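Local structure of phage-like element PBSX protein XkdH (Bacillus subtilis, 3F3B) at residues A80-R83 with V84-I88. The protein is of unknown function but belongs to a family of the phage-barrel clan and is encoded by the defective prophage PBSX, consistent with a role in building the phage-like particle. Numbering follows the deposited sequence.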
# COMPACT_ATOMS: atom_id res chain seq x y z
N ALA A 80 -10.48 0.46 -10.35
CA ALA A 80 -9.84 -0.15 -9.20
C ALA A 80 -10.30 0.45 -7.86
O ALA A 80 -10.57 1.65 -7.77
CB ALA A 80 -8.33 -0.02 -9.33
N ASP A 81 -10.39 -0.39 -6.83
CA ASP A 81 -10.80 0.02 -5.48
C ASP A 81 -9.53 0.42 -4.73
O ASP A 81 -8.81 -0.42 -4.20
CB ASP A 81 -11.46 -1.16 -4.76
CG ASP A 81 -12.08 -0.77 -3.41
OD1 ASP A 81 -11.49 0.03 -2.66
OD2 ASP A 81 -13.17 -1.29 -3.10
N ILE A 82 -9.26 1.72 -4.69
CA ILE A 82 -8.07 2.24 -4.02
C ILE A 82 -8.43 2.97 -2.74
O ILE A 82 -9.30 3.84 -2.74
CB ILE A 82 -7.31 3.23 -4.94
CG1 ILE A 82 -7.02 2.58 -6.30
CG2 ILE A 82 -6.05 3.70 -4.26
CD1 ILE A 82 -6.20 1.31 -6.24
N ARG A 83 -7.77 2.61 -1.65
CA ARG A 83 -8.02 3.22 -0.35
C ARG A 83 -6.70 3.56 0.32
O ARG A 83 -5.72 2.85 0.15
CB ARG A 83 -8.78 2.24 0.56
CG ARG A 83 -10.04 1.68 -0.05
CD ARG A 83 -10.64 0.60 0.83
NE ARG A 83 -11.63 -0.18 0.11
CZ ARG A 83 -12.27 -1.23 0.61
NH1 ARG A 83 -12.02 -1.64 1.85
NH2 ARG A 83 -13.14 -1.90 -0.13
N VAL A 84 -6.65 4.66 1.06
CA VAL A 84 -5.40 5.01 1.72
C VAL A 84 -5.14 3.99 2.82
O VAL A 84 -6.07 3.41 3.40
CB VAL A 84 -5.44 6.45 2.28
CG1 VAL A 84 -4.24 6.69 3.18
CG2 VAL A 84 -5.40 7.44 1.13
N ASN A 85 -3.86 3.75 3.08
CA ASN A 85 -3.41 2.79 4.07
C ASN A 85 -3.52 1.40 3.47
O ASN A 85 -3.36 0.40 4.17
CB ASN A 85 -4.22 2.91 5.36
CG ASN A 85 -3.97 4.21 6.08
OD1 ASN A 85 -2.83 4.57 6.37
ND2 ASN A 85 -5.04 4.95 6.36
N ASP A 86 -3.79 1.34 2.17
CA ASP A 86 -3.85 0.07 1.48
C ASP A 86 -2.43 -0.45 1.46
O ASP A 86 -1.49 0.34 1.44
CB ASP A 86 -4.26 0.24 0.02
CG ASP A 86 -5.73 0.13 -0.20
OD1 ASP A 86 -6.46 -0.16 0.78
OD2 ASP A 86 -6.16 0.34 -1.36
N LYS A 87 -2.27 -1.77 1.46
CA LYS A 87 -0.94 -2.35 1.35
C LYS A 87 -0.87 -2.95 -0.04
O LYS A 87 -1.73 -3.75 -0.42
CB LYS A 87 -0.72 -3.46 2.38
CG LYS A 87 0.60 -4.23 2.17
CD LYS A 87 0.91 -5.21 3.29
CE LYS A 87 -0.11 -6.34 3.36
NZ LYS A 87 0.22 -7.28 4.46
N ILE A 88 0.12 -2.56 -0.83
CA ILE A 88 0.25 -3.13 -2.16
C ILE A 88 1.55 -3.90 -2.22
O ILE A 88 2.56 -3.49 -1.64
CB ILE A 88 0.23 -2.05 -3.28
CG1 ILE A 88 1.54 -1.26 -3.27
CG2 ILE A 88 -0.98 -1.14 -3.10
CD1 ILE A 88 1.71 -0.35 -4.48
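Asp81 meets the following turn through its backbone, its O lying 4.0 Å from OD2 of Asp86, while its side chain holds Arg83, whose own backbone N-H is bound by that same Asp86 carboxylate. The Asp81 carboxylate is gripped side-on by the guanidinium group: NE of Arg83 lies 2.8 Å from OD1 of Asp81, on its syn side, and NH2 of Arg83 lies 3.0 Å from OD2 of Asp81. The two flat groups are not coplanar, since OD2 is met from above the carboxylate plane, although it sits at the guanidinium edge. This salt bridge joins exposed Arg83 to partly exposed Asp81. Ile82, between the two charged residues, is buried and packs on Leu97 of strand 93-97, while its CG2 passes 4.4 Å from OD2 of Asp86. At Arg83 the chain enters a type II beta turn that ends at Asp86, with Asn85 at the third position in the left-handed conformation (phi 78°). Arg83 N donates to Asp86 OD2 at 2.8 Å with an N-H...O angle of 159°, entering well above the carboxylate plane. Asp86 CG lies beside its own backbone N (chi1 -92°), which turns the carboxylate back toward the start of the turn. Its OD1 stands 3.3 Å from CB of Arg83 and is hydrogen-bonded to ND1 of His15. The bond from Arg83 N thus holds the turn that leads into strand 87-90, and the one with His15 fastens that turn to strand 9-19. The buried Asp86 carboxylate therefore has a partner on each oxygen, one from the turn and one from the neighbouring strand, and the two would probably favour its ionised form.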